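Local coordinates for protein importin subunit beta-1 (Saccharomyces cerevisiae, PDB 5OWU) that functions in nuclear protein import as the beta subunit that associates with importin alpha, which binds the classical nuclear localization signal of cargo, at residues A115-A120 / L159-E164; A154-L159 / I182-G187; A196-A201 / I238-A243; I210-N215 / S253-F258; Y224-V229 / G246-I251. All coordinates share one frame; numbering follows the deposited sequence. Where two conformers were deposited one is given.

Interaction 1. Residues A115-A120 / L159-E164; sequences AAQLIA and LGYMCE
Tyr161 on helix 149-165 leans its ring across the groove toward Ala116, Gln117 and Ala120 of helix 109-126, joining HEAT 4 to HEAT 3. At its root CB meets the methyl of Ala120, 3.4 Å from Tyr161 CB to Ala120 CB. With CG anti to its own carbonyl carbon (chi1 -76°), the ring is sent along the neighbouring helix. There Gln117 CG rests over the ring centre, 3.5 Å from CG to the Tyr161 centroid: a CH-pi contact made almost down the ring normal. Along the rim, Tyr161 CD2 has Ala116 CB near the ring plane at 4.0 Å. Farther out, Gln117 CD stands 4.0 Å from Tyr161 CZ, its amide plane only 22° from that of the ring. At the tip OH hydrogen-bonds Asn113 OD1 of helix 109-126, one turn before Gln117. The alanines, being small, let the segment axes close to 8.0 Å. Replacing the tyrosine by an alanine would probably leave Asn113 without this partner and open a gap beneath Gln117 CG. Dispersion and CH-pi contact thus supply the attraction between these segments, while the phenol's hydrogen bond to Asn113 probably helps to hold the ring in place.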
# COMPACT_ATOMS: atom_id res chain seq x y z
N ALA A 115 -8.96 19.60 23.82
CA ALA A 115 -10.39 19.65 24.06
C ALA A 115 -11.17 19.32 22.80
O ALA A 115 -12.20 18.63 22.85
CB ALA A 115 -10.77 21.04 24.58
N ALA A 116 -10.70 19.79 21.64
CA ALA A 116 -11.37 19.50 20.38
C ALA A 116 -11.36 18.01 20.09
O ALA A 116 -12.36 17.46 19.62
CB ALA A 116 -10.71 20.28 19.24
N GLN A 117 -10.24 17.34 20.36
CA GLN A 117 -10.19 15.90 20.15
C GLN A 117 -11.13 15.16 21.10
O GLN A 117 -11.79 14.18 20.70
CB GLN A 117 -8.76 15.40 20.31
CG GLN A 117 -7.78 15.98 19.31
CD GLN A 117 -6.43 15.29 19.37
OE1 GLN A 117 -6.33 14.08 19.18
NE2 GLN A 117 -5.38 16.07 19.61
N LEU A 118 -11.22 15.62 22.35
CA LEU A 118 -12.12 14.98 23.32
C LEU A 118 -13.58 15.18 22.92
O LEU A 118 -14.38 14.23 22.93
CB LEU A 118 -11.86 15.55 24.72
CG LEU A 118 -12.77 15.06 25.85
CD1 LEU A 118 -12.62 13.58 26.02
CD2 LEU A 118 -12.46 15.77 27.14
N ILE A 119 -13.95 16.42 22.58
CA ILE A 119 -15.29 16.70 22.09
C ILE A 119 -15.60 15.81 20.90
O ILE A 119 -16.69 15.23 20.81
CB ILE A 119 -15.42 18.19 21.73
CG1 ILE A 119 -15.43 19.04 23.01
CG2 ILE A 119 -16.69 18.45 20.91
CD1 ILE A 119 -15.20 20.51 22.77
N ALA A 120 -14.65 15.67 19.97
CA ALA A 120 -14.87 14.84 18.80
C ALA A 120 -15.18 13.40 19.20
O ALA A 120 -16.08 12.77 18.62
CB ALA A 120 -13.65 14.88 17.88
N LEU A 159 -14.72 19.91 14.60
CA LEU A 159 -15.52 19.31 13.54
C LEU A 159 -14.68 18.40 12.65
O LEU A 159 -15.10 17.29 12.29
CB LEU A 159 -16.20 20.42 12.72
CG LEU A 159 -17.26 21.19 13.52
CD1 LEU A 159 -17.51 22.54 12.90
CD2 LEU A 159 -18.55 20.39 13.59
N GLY A 160 -13.46 18.84 12.32
CA GLY A 160 -12.55 17.98 11.58
C GLY A 160 -12.30 16.67 12.29
O GLY A 160 -12.44 15.59 11.71
N TYR A 161 -11.93 16.74 13.58
CA TYR A 161 -11.65 15.53 14.35
C TYR A 161 -12.87 14.63 14.43
O TYR A 161 -12.75 13.41 14.38
CB TYR A 161 -11.19 15.91 15.76
CG TYR A 161 -9.78 16.43 15.85
CD1 TYR A 161 -8.71 15.69 15.37
CD2 TYR A 161 -9.51 17.64 16.47
CE1 TYR A 161 -7.41 16.16 15.47
CE2 TYR A 161 -8.22 18.12 16.58
CZ TYR A 161 -7.17 17.37 16.08
OH TYR A 161 -5.89 17.85 16.19
N MET A 162 -14.04 15.23 14.59
CA MET A 162 -15.29 14.48 14.56
C MET A 162 -15.40 13.62 13.31
O MET A 162 -15.71 12.42 13.38
CB MET A 162 -16.43 15.48 14.60
CG MET A 162 -17.63 15.10 15.37
SD MET A 162 -18.72 16.54 15.34
CE MET A 162 -17.84 17.69 16.39
N CYS A 163 -15.17 14.23 12.15
CA CYS A 163 -15.34 13.49 10.90
C CYS A 163 -14.21 12.48 10.70
O CYS A 163 -14.46 11.33 10.30
CB CYS A 163 -15.42 14.47 9.74
SG CYS A 163 -16.88 15.52 9.89
N GLU A 164 -12.98 12.87 11.01
CA GLU A 164 -11.85 11.97 10.85
C GLU A 164 -11.94 10.76 11.79
O GLU A 164 -11.58 9.64 11.40
CB GLU A 164 -10.55 12.75 11.08
CG GLU A 164 -9.28 11.93 10.99
CD GLU A 164 -8.05 12.75 11.30
OE1 GLU A 164 -8.16 13.70 12.11
OE2 GLU A 164 -6.99 12.46 10.72

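Interaction 2. Residues A154-L159 / I182-G187; sequences ASLLAL and IAIVQG
Leu156 and Leu159, one turn apart on helix 149-165, reach onto helix 177-188 in the packing of HEAT 4 against HEAT 5, two neighbours in the solenoid of stacked helical repeats. Leu159 CD1 comes down on the methyl of Ala183, 3.5 Å from its CB, and then passes Ile184, whose side chain runs in the opposite direction. Leu156 mainly meets the backbone of helix 177-188: CD2 stands 3.7 Å from Ala183 O and 3.9 Å from Ile184 CA. Its CG lies anti to the carbonyl carbon (chi1 -67°), which sends the branched end across the helix surface. Leucines suit this place because the segment axes are 10.1 Å apart and cross at -132°, and a forked chain can span that distance.

Farther out, Leu156 also packs on Val197 and Ala200 of helix 195-208, and Leu159 on Met136 and Met139 of helix 133-142. Ala183 O accepts a hydrogen bond from Thr143 OG1, so the carbonyl beside the leucine methyl has a polar partner. Gln186 NE2 bonds Thr143 OG1 and Val140 O, tying helix 177-188 to helix 133-142 and the residue just after it. At the far end Gly187 leaves room that a beta carbon would take up, since one built there would lie 2.8 Å from Leu156 CD1.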
# COMPACT_ATOMS: atom_id res chain seq x y z
N ALA A 154 -10.86 26.68 16.89
CA ALA A 154 -10.96 25.50 17.74
C ALA A 154 -12.20 24.69 17.40
O ALA A 154 -12.15 23.45 17.37
CB ALA A 154 -10.97 25.92 19.21
N SER A 155 -13.31 25.36 17.11
CA SER A 155 -14.52 24.63 16.77
C SER A 155 -14.37 23.92 15.43
O SER A 155 -14.82 22.77 15.28
CB SER A 155 -15.72 25.58 16.76
OG SER A 155 -15.85 26.19 18.03
N LEU A 156 -13.71 24.56 14.46
CA LEU A 156 -13.45 23.91 13.18
C LEU A 156 -12.54 22.70 13.34
O LEU A 156 -12.75 21.66 12.70
CB LEU A 156 -12.86 24.91 12.18
CG LEU A 156 -13.83 26.02 11.76
CD1 LEU A 156 -13.12 27.16 11.06
CD2 LEU A 156 -14.91 25.46 10.86
N LEU A 157 -11.52 22.81 14.20
CA LEU A 157 -10.71 21.64 14.53
C LEU A 157 -11.57 20.51 15.07
O LEU A 157 -11.45 19.36 14.65
CB LEU A 157 -9.63 22.00 15.56
CG LEU A 157 -8.51 22.93 15.12
CD1 LEU A 157 -7.51 23.06 16.24
CD2 LEU A 157 -7.84 22.44 13.84
N ALA A 158 -12.45 20.83 16.03
CA ALA A 158 -13.31 19.80 16.60
C ALA A 158 -14.16 19.13 15.53
O ALA A 158 -14.32 17.91 15.54
CB ALA A 158 -14.19 20.41 17.70
N LEU A 159 -14.72 19.91 14.60
CA LEU A 159 -15.52 19.31 13.54
C LEU A 159 -14.68 18.40 12.65
O LEU A 159 -15.10 17.29 12.29
CB LEU A 159 -16.20 20.42 12.72
CG LEU A 159 -17.26 21.19 13.52
CD1 LEU A 159 -17.51 22.54 12.90
CD2 LEU A 159 -18.55 20.39 13.59
N ILE A 182 -22.91 23.73 7.69
CA ILE A 182 -23.12 25.13 8.01
C ILE A 182 -21.95 25.64 8.82
O ILE A 182 -21.36 26.69 8.51
CB ILE A 182 -24.45 25.35 8.75
CG1 ILE A 182 -25.63 25.01 7.83
CG2 ILE A 182 -24.57 26.79 9.21
CD1 ILE A 182 -26.93 24.82 8.58
N ALA A 183 -21.55 24.88 9.83
CA ALA A 183 -20.46 25.35 10.67
C ALA A 183 -19.17 25.45 9.87
O ALA A 183 -18.42 26.42 10.01
CB ALA A 183 -20.31 24.43 11.89
N ILE A 184 -18.94 24.49 8.98
CA ILE A 184 -17.66 24.47 8.28
C ILE A 184 -17.61 25.56 7.22
O ILE A 184 -16.67 26.36 7.17
CB ILE A 184 -17.39 23.08 7.68
CG1 ILE A 184 -17.04 22.09 8.80
CG2 ILE A 184 -16.26 23.13 6.64
CD1 ILE A 184 -16.83 20.67 8.34
N VAL A 185 -18.63 25.61 6.37
CA VAL A 185 -18.61 26.55 5.25
C VAL A 185 -18.62 27.98 5.75
O VAL A 185 -18.04 28.88 5.12
CB VAL A 185 -19.78 26.26 4.29
CG1 VAL A 185 -19.84 27.28 3.16
CG2 VAL A 185 -19.64 24.85 3.73
N GLN A 186 -19.23 28.23 6.92
CA GLN A 186 -19.18 29.55 7.52
C GLN A 186 -17.74 30.01 7.70
O GLN A 186 -17.41 31.18 7.46
CB GLN A 186 -19.92 29.56 8.86
CG GLN A 186 -21.42 29.77 8.71
CD GLN A 186 -22.19 29.76 10.03
OE1 GLN A 186 -23.41 29.92 10.03
NE2 GLN A 186 -21.49 29.58 11.15
N GLY A 187 -16.85 29.11 8.11
CA GLY A 187 -15.45 29.48 8.25
C GLY A 187 -14.69 29.52 6.94
O GLY A 187 -13.64 30.16 6.88

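Interaction 3. Residues A196-A201 / I238-A243; sequences AVRLAA and IEVQAA
The guanidinium of Arg198 has two of its nitrogens engaged, NH2 in a salt bridge with Glu231 and NE in a hydrogen bond to Ala188 O, while Val240 CG1 lies over one face of the group. That methyl is 4.2 Å from Arg198 NH1, offset toward the rim. The arginine gets there by bending at its third torsion (chi3 88°), which turns the flat group from the run of its methylenes. Beside it, Leu199 buries its methyls against the backbone and side chain of Glu239: CD2 comes 3.3 Å from Glu239 O, and CD1 lies 3.7 Å from Glu239 OE1. Its apolar side-chain contact is CD2 to Ala243 CB at 3.7 Å, so the forked end sits on the first turns of helix 238-255. Ala243, with its small side chain, lets Leu199 CD2 come this near. The segment axes are nearly parallel, 11° apart, and 9.2 Å at closest approach; they belong to HEAT 5 and HEAT 6. Val240 also touches Leu202 of helix 195-208, and its N bonds Asp237 OD2 where helix 238-255 begins. Ala188 ends helix 177-188, and its carbonyl would be expected to suit a positive charge. The chemistry is therefore mixed: NH2 and NE of the arginine are taken up by Glu231 and Ala188, while one face of the group meets valine by van der Waals contact, and Leu199 supplies most of this side's contact, with no hydrogen bond between the two segments.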
# COMPACT_ATOMS: atom_id res chain seq x y z
N ALA A 196 -5.92 31.38 9.18
CA ALA A 196 -5.98 30.17 9.99
C ALA A 196 -7.38 29.58 9.99
O ALA A 196 -7.55 28.36 9.91
CB ALA A 196 -5.52 30.47 11.42
N VAL A 197 -8.40 30.44 10.05
CA VAL A 197 -9.78 29.95 10.11
C VAL A 197 -10.19 29.35 8.77
O VAL A 197 -10.81 28.28 8.74
CB VAL A 197 -10.74 31.08 10.53
CG1 VAL A 197 -12.19 30.61 10.47
CG2 VAL A 197 -10.42 31.55 11.95
N ARG A 198 -9.86 30.01 7.66
CA ARG A 198 -10.18 29.45 6.35
C ARG A 198 -9.48 28.12 6.14
O ARG A 198 -10.06 27.17 5.59
CB ARG A 198 -9.80 30.42 5.23
CG ARG A 198 -10.66 31.66 5.14
CD ARG A 198 -10.51 32.32 3.77
NE ARG A 198 -11.46 31.79 2.80
CZ ARG A 198 -11.51 32.14 1.52
NH1 ARG A 198 -10.65 33.02 1.03
NH2 ARG A 198 -12.42 31.59 0.73
N LEU A 199 -8.22 28.02 6.56
CA LEU A 199 -7.47 26.77 6.44
C LEU A 199 -8.14 25.66 7.24
O LEU A 199 -8.36 24.56 6.73
CB LEU A 199 -6.03 26.95 6.93
CG LEU A 199 -4.99 27.43 5.93
CD1 LEU A 199 -3.68 27.62 6.66
CD2 LEU A 199 -4.84 26.45 4.78
N ALA A 200 -8.42 25.94 8.52
CA ALA A 200 -9.09 24.96 9.36
C ALA A 200 -10.43 24.54 8.77
O ALA A 200 -10.81 23.37 8.84
CB ALA A 200 -9.27 25.53 10.77
N ALA A 201 -11.17 25.50 8.20
CA ALA A 201 -12.47 25.19 7.62
C ALA A 201 -12.32 24.27 6.41
O ALA A 201 -13.03 23.28 6.29
CB ALA A 201 -13.20 26.48 7.24
N ILE A 238 -1.61 31.42 -0.56
CA ILE A 238 -1.25 30.18 -1.23
C ILE A 238 -1.63 28.96 -0.39
O ILE A 238 -1.96 27.90 -0.94
CB ILE A 238 0.26 30.19 -1.57
CG1 ILE A 238 0.60 28.99 -2.47
CG2 ILE A 238 1.10 30.18 -0.29
CD1 ILE A 238 2.04 28.98 -2.95
N GLU A 239 -1.58 29.07 0.93
CA GLU A 239 -1.99 27.95 1.78
C GLU A 239 -3.49 27.71 1.67
O GLU A 239 -3.95 26.55 1.65
CB GLU A 239 -1.59 28.21 3.23
CG GLU A 239 -0.10 28.03 3.48
CD GLU A 239 0.33 28.51 4.86
OE1 GLU A 239 -0.09 27.89 5.86
OE2 GLU A 239 1.07 29.51 4.94
N VAL A 240 -4.28 28.78 1.60
CA VAL A 240 -5.72 28.64 1.37
C VAL A 240 -5.97 27.92 0.06
O VAL A 240 -6.77 26.99 -0.01
CB VAL A 240 -6.40 30.02 1.41
CG1 VAL A 240 -7.85 29.94 0.91
CG2 VAL A 240 -6.37 30.58 2.81
N GLN A 241 -5.28 28.34 -1.00
CA GLN A 241 -5.38 27.65 -2.28
C GLN A 241 -5.06 26.17 -2.13
O GLN A 241 -5.82 25.31 -2.59
CB GLN A 241 -4.44 28.29 -3.31
CG GLN A 241 -4.88 29.65 -3.80
CD GLN A 241 -3.94 30.21 -4.85
OE1 GLN A 241 -2.75 29.90 -4.86
NE2 GLN A 241 -4.47 31.04 -5.74
N ALA A 242 -3.94 25.85 -1.49
CA ALA A 242 -3.55 24.45 -1.33
C ALA A 242 -4.65 23.65 -0.64
O ALA A 242 -5.02 22.56 -1.10
CB ALA A 242 -2.24 24.35 -0.55
N ALA A 243 -5.19 24.18 0.45
CA ALA A 243 -6.28 23.49 1.14
C ALA A 243 -7.49 23.31 0.23
O ALA A 243 -8.09 22.22 0.19
CB ALA A 243 -6.65 24.27 2.40

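Interaction 4. Residues I210-N215 / S253-F258; sequences IFIKNN and SLYYTF
Ile210, Ile212 and Lys213, where a loop turns into helix 213-216, face Leu254 and Tyr255 near the end of helix 238-255, and the backbones stay well apart, 7.6 Å from Ile210 CA to Leu254 CA. The connection that follows helix 195-208 of HEAT 5 is thus packed against the C-terminal end of the second helix of HEAT 6. Long side chains have to make the contact. The most prominent is Tyr255, whose ring reaches across and places its hydroxyl among the atoms of Ile212 and Lys213. Ile212 occupies the N-cap position of the short helix; its CG1 lies in the crowded position between backbone N and carbonyl carbon (chi1 69°) and stands 3.8 Å from Tyr255 OH. Lys213 CG is 3.5 Å from the same oxygen, Tyr255 OH, and its chain crosses the tyrosine at about a right angle. Lys213 N is close to Tyr255 OH at 3.3 Å, but the angle is poor and no hydrogen bond forms; the hydroxyl bonds Leu209 O instead, in the residue just before Ile210. Next to it Ile210 CG1 meets Leu254 CD1 at 3.6 Å, two branched aliphatic chains crossing nearly perpendicularly. Ile212 also packs on Leu225 of helix 219-233 and Leu181 of helix 177-188, which places it in the interior. A phenylalanine in place of Tyr255 would probably leave the Leu209 carbonyl without this partner and the ring less firmly placed against the loop. An aromatic group greasy along its length and polar at its end thus suits this place: the ring packs with isoleucine and lysine methylenes, and the hydroxyl satisfies a backbone carbonyl.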
# COMPACT_ATOMS: atom_id res chain seq x y z
N ILE A 210 -16.93 12.47 3.30
CA ILE A 210 -17.56 11.16 3.23
C ILE A 210 -18.92 11.12 3.92
O ILE A 210 -19.66 10.15 3.75
CB ILE A 210 -16.61 10.08 3.80
CG1 ILE A 210 -15.41 9.94 2.86
CG2 ILE A 210 -17.31 8.73 3.95
CD1 ILE A 210 -14.47 8.78 3.14
N PHE A 211 -19.29 12.16 4.66
CA PHE A 211 -20.54 12.18 5.41
C PHE A 211 -21.60 13.09 4.81
O PHE A 211 -22.65 13.29 5.44
CB PHE A 211 -20.27 12.59 6.86
CG PHE A 211 -19.35 11.66 7.57
CD1 PHE A 211 -19.80 10.43 8.01
CD2 PHE A 211 -18.03 12.00 7.79
CE1 PHE A 211 -18.95 9.56 8.67
CE2 PHE A 211 -17.18 11.14 8.44
CZ PHE A 211 -17.64 9.92 8.88
N ILE A 212 -21.39 13.63 3.61
CA ILE A 212 -22.29 14.62 3.06
C ILE A 212 -22.93 14.14 1.76
O ILE A 212 -23.36 14.96 0.96
CB ILE A 212 -21.58 15.98 2.88
CG1 ILE A 212 -20.53 15.93 1.77
CG2 ILE A 212 -20.91 16.40 4.19
CD1 ILE A 212 -19.98 17.29 1.39
N LYS A 213 -22.99 12.83 1.54
CA LYS A 213 -23.64 12.31 0.33
C LYS A 213 -25.03 12.91 0.15
O LYS A 213 -25.38 13.39 -0.94
CB LYS A 213 -23.74 10.78 0.40
CG LYS A 213 -22.42 10.06 0.62
CD LYS A 213 -22.10 9.08 -0.51
CE LYS A 213 -21.18 7.97 -0.03
NZ LYS A 213 -19.95 8.49 0.63
N ASN A 214 -25.84 12.88 1.21
CA ASN A 214 -27.20 13.38 1.10
C ASN A 214 -27.22 14.85 0.70
O ASN A 214 -28.11 15.28 -0.04
CB ASN A 214 -27.95 13.17 2.42
CG ASN A 214 -28.15 11.70 2.73
OD1 ASN A 214 -28.14 10.85 1.84
ND2 ASN A 214 -28.33 11.39 4.01
N ASN A 215 -26.24 15.63 1.16
CA ASN A 215 -26.16 17.03 0.77
C ASN A 215 -25.72 17.17 -0.69
O ASN A 215 -26.25 18.00 -1.43
CB ASN A 215 -25.19 17.78 1.68
CG ASN A 215 -25.55 17.65 3.14
OD1 ASN A 215 -25.12 16.71 3.81
ND2 ASN A 215 -26.33 18.59 3.65
N SER A 253 -12.62 12.64 -6.47
CA SER A 253 -12.51 11.21 -6.25
C SER A 253 -13.80 10.61 -5.70
O SER A 253 -14.21 9.52 -6.12
CB SER A 253 -11.33 10.92 -5.31
OG SER A 253 -11.23 9.53 -5.06
N LEU A 254 -14.47 11.30 -4.77
CA LEU A 254 -15.65 10.74 -4.11
C LEU A 254 -16.95 10.98 -4.88
O LEU A 254 -17.85 10.14 -4.84
CB LEU A 254 -15.79 11.34 -2.71
CG LEU A 254 -14.82 10.84 -1.65
CD1 LEU A 254 -15.09 11.60 -0.35
CD2 LEU A 254 -14.99 9.34 -1.43
N TYR A 255 -17.07 12.12 -5.54
CA TYR A 255 -18.30 12.54 -6.19
C TYR A 255 -18.06 12.85 -7.66
O TYR A 255 -18.67 13.77 -8.21
CB TYR A 255 -18.90 13.75 -5.47
CG TYR A 255 -19.22 13.46 -4.02
CD1 TYR A 255 -20.30 12.65 -3.68
CD2 TYR A 255 -18.45 14.00 -2.99
CE1 TYR A 255 -20.60 12.37 -2.36
CE2 TYR A 255 -18.75 13.72 -1.65
CZ TYR A 255 -19.83 12.91 -1.35
OH TYR A 255 -20.14 12.62 -0.05
N TYR A 256 -17.16 12.10 -8.29
CA TYR A 256 -16.92 12.19 -9.73
C TYR A 256 -18.24 12.34 -10.49
O TYR A 256 -18.36 13.20 -11.37
CB TYR A 256 -16.16 10.95 -10.22
CG TYR A 256 -15.84 10.98 -11.71
CD1 TYR A 256 -14.67 11.56 -12.18
CD2 TYR A 256 -16.71 10.41 -12.63
CE1 TYR A 256 -14.38 11.58 -13.55
CE2 TYR A 256 -16.43 10.43 -13.98
CZ TYR A 256 -15.27 11.01 -14.44
OH TYR A 256 -15.02 11.02 -15.80
N THR A 257 -19.25 11.54 -10.13
CA THR A 257 -20.47 11.47 -10.92
C THR A 257 -21.17 12.82 -11.04
O THR A 257 -21.98 13.01 -11.95
CB THR A 257 -21.43 10.44 -10.32
OG1 THR A 257 -22.51 10.19 -11.23
CG2 THR A 257 -21.99 10.91 -8.98
N PHE A 258 -20.88 13.76 -10.14
CA PHE A 258 -21.53 15.07 -10.13
C PHE A 258 -20.66 16.19 -10.71
O PHE A 258 -21.06 17.35 -10.65
CB PHE A 258 -21.94 15.45 -8.71
CG PHE A 258 -22.93 14.52 -8.08
CD1 PHE A 258 -24.23 14.46 -8.54
CD2 PHE A 258 -22.57 13.74 -6.99
CE1 PHE A 258 -25.16 13.61 -7.95
CE2 PHE A 258 -23.49 12.90 -6.39
CZ PHE A 258 -24.79 12.83 -6.87

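Interaction 5. Residues Y224-V229 / G246-I251; sequences YLMQVV and GCLCKI
Val229 of helix 219-233 pushes its CG1 methyl into a shallow hollow on helix 238-255 that is bordered by Cys247 and Leu248. CG1 is anti to the backbone N (chi1 171°), which leaves the two methyls splayed over different parts of the opposite surface. One, CG1, comes 3.7 Å from Leu248 CG and 4.1 Å from Cys247 CB; the other, CG2, points at Ile251, 4.3 Å from its CD1. A beta-branched residue fits because its bulk sits close to the backbone, a blunt knob rather than a long arm. One turn back, Met226 lies as a curled chain beside it, against Leu248 and Ile251. Bent at both its second and third torsions, it brings SD 3.9 Å from Ile251 CG2, the two side chains pointing opposite ways as they pass, and swings CE to 3.8 Å from Leu248 CD2. The flexible thioether can therefore follow the contour between leucine and isoleucine. The segment axes are 10.8 Å apart and run at 141° to each other, the two helices being those of HEAT 6 itself. Leu205 of helix 195-208 touches both Val229 and Cys247, bringing HEAT 5 against the pair. Leu267 of helix 260-274 also meets both Met226 and Leu248, and Phe289 of helix 280-306 packs on Leu248, so the contact joins this repeat to the helices before and after it.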
# COMPACT_ATOMS: atom_id res chain seq x y z
N TYR A 224 -23.75 25.37 -4.23
CA TYR A 224 -23.20 26.37 -3.32
C TYR A 224 -21.86 25.92 -2.75
O TYR A 224 -20.90 26.71 -2.70
CB TYR A 224 -24.18 26.65 -2.18
CG TYR A 224 -23.65 27.64 -1.17
CD1 TYR A 224 -23.53 28.98 -1.48
CD2 TYR A 224 -23.26 27.22 0.10
CE1 TYR A 224 -23.04 29.89 -0.57
CE2 TYR A 224 -22.77 28.13 1.03
CZ TYR A 224 -22.66 29.46 0.69
OH TYR A 224 -22.18 30.37 1.60
N LEU A 225 -21.77 24.67 -2.31
CA LEU A 225 -20.51 24.17 -1.76
C LEU A 225 -19.39 24.25 -2.80
O LEU A 225 -18.27 24.69 -2.49
CB LEU A 225 -20.68 22.74 -1.27
CG LEU A 225 -19.44 22.13 -0.60
CD1 LEU A 225 -18.97 23.02 0.54
CD2 LEU A 225 -19.69 20.73 -0.09
N MET A 226 -19.66 23.81 -4.03
CA MET A 226 -18.63 23.86 -5.07
C MET A 226 -18.22 25.30 -5.36
O MET A 226 -17.04 25.58 -5.59
CB MET A 226 -19.13 23.17 -6.34
CG MET A 226 -19.24 21.65 -6.22
SD MET A 226 -17.64 20.91 -5.84
CE MET A 226 -16.82 21.03 -7.43
N GLN A 227 -19.19 26.22 -5.36
CA GLN A 227 -18.87 27.63 -5.52
C GLN A 227 -17.90 28.10 -4.45
O GLN A 227 -16.91 28.78 -4.75
CB GLN A 227 -20.16 28.45 -5.50
CG GLN A 227 -19.94 29.96 -5.57
CD GLN A 227 -21.23 30.73 -5.78
OE1 GLN A 227 -22.24 30.18 -6.23
NE2 GLN A 227 -21.20 32.02 -5.46
N VAL A 228 -18.16 27.74 -3.19
CA VAL A 228 -17.27 28.14 -2.10
C VAL A 228 -15.88 27.55 -2.29
O VAL A 228 -14.86 28.22 -2.08
CB VAL A 228 -17.87 27.74 -0.74
CG1 VAL A 228 -16.86 28.00 0.39
CG2 VAL A 228 -19.17 28.48 -0.48
N VAL A 229 -15.81 26.26 -2.64
CA VAL A 229 -14.51 25.62 -2.80
C VAL A 229 -13.71 26.28 -3.92
O VAL A 229 -12.52 26.59 -3.77
CB VAL A 229 -14.69 24.11 -3.03
CG1 VAL A 229 -13.38 23.45 -3.41
CG2 VAL A 229 -15.25 23.45 -1.76
N GLY A 246 -6.88 20.56 -2.19
CA GLY A 246 -7.07 19.28 -1.52
C GLY A 246 -8.53 18.89 -1.48
O GLY A 246 -8.90 17.75 -1.80
N CYS A 247 -9.39 19.85 -1.12
CA CYS A 247 -10.83 19.61 -1.14
C CYS A 247 -11.31 19.21 -2.52
O CYS A 247 -12.06 18.24 -2.68
CB CYS A 247 -11.58 20.87 -0.71
SG CYS A 247 -11.72 21.03 1.02
N LEU A 248 -10.92 19.98 -3.53
CA LEU A 248 -11.39 19.69 -4.88
C LEU A 248 -11.00 18.29 -5.31
O LEU A 248 -11.81 17.57 -5.90
CB LEU A 248 -10.84 20.72 -5.88
CG LEU A 248 -11.70 21.90 -6.28
CD1 LEU A 248 -10.97 22.69 -7.36
CD2 LEU A 248 -13.08 21.48 -6.77
N CYS A 249 -9.76 17.88 -5.03
CA CYS A 249 -9.32 16.56 -5.46
C CYS A 249 -10.13 15.48 -4.76
O CYS A 249 -10.57 14.50 -5.40
CB CYS A 249 -7.83 16.37 -5.18
SG CYS A 249 -6.75 17.39 -6.22
N LYS A 250 -10.34 15.63 -3.45
CA LYS A 250 -11.11 14.63 -2.73
C LYS A 250 -12.55 14.57 -3.23
O LYS A 250 -13.14 13.49 -3.36
CB LYS A 250 -11.07 14.92 -1.23
CG LYS A 250 -10.87 13.68 -0.38
CD LYS A 250 -11.42 13.83 1.03
CE LYS A 250 -11.19 12.58 1.86
NZ LYS A 250 -11.79 11.37 1.22
N ILE A 251 -13.13 15.74 -3.53
CA ILE A 251 -14.48 15.78 -4.08
C ILE A 251 -14.53 15.08 -5.43
O ILE A 251 -15.50 14.40 -5.75
CB ILE A 251 -14.98 17.23 -4.20
CG1 ILE A 251 -15.23 17.81 -2.81
CG2 ILE A 251 -16.26 17.30 -5.05
CD1 ILE A 251 -15.40 19.32 -2.79

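In the fold
Interactions 2 and 5 are wholly buried; interaction 2 rests on aliphatic side chains, and interaction 5 adds the methionine sulfur. Interaction 1 is also a buried contact but adds a CH-pi contact from a glutamine to a tyrosine. Interactions 3 and 4 lie partly buried; Arg198 and Tyr255 there, like Tyr161 of interaction 1, have polar partners outside the two segments. Interactions 1 and 2 share helix 149-165 and Leu159, while helix 238-255 serves interactions 3, 5 and 4 in turn from its start to its end. Interaction 5 joins the two helices of HEAT 6; interactions 1, 2 and 3 join successive repeats. Val185 of interaction 2 touches Tyr224, Leu225 and Val228 of interaction 5, carrying the packing through the solenoid.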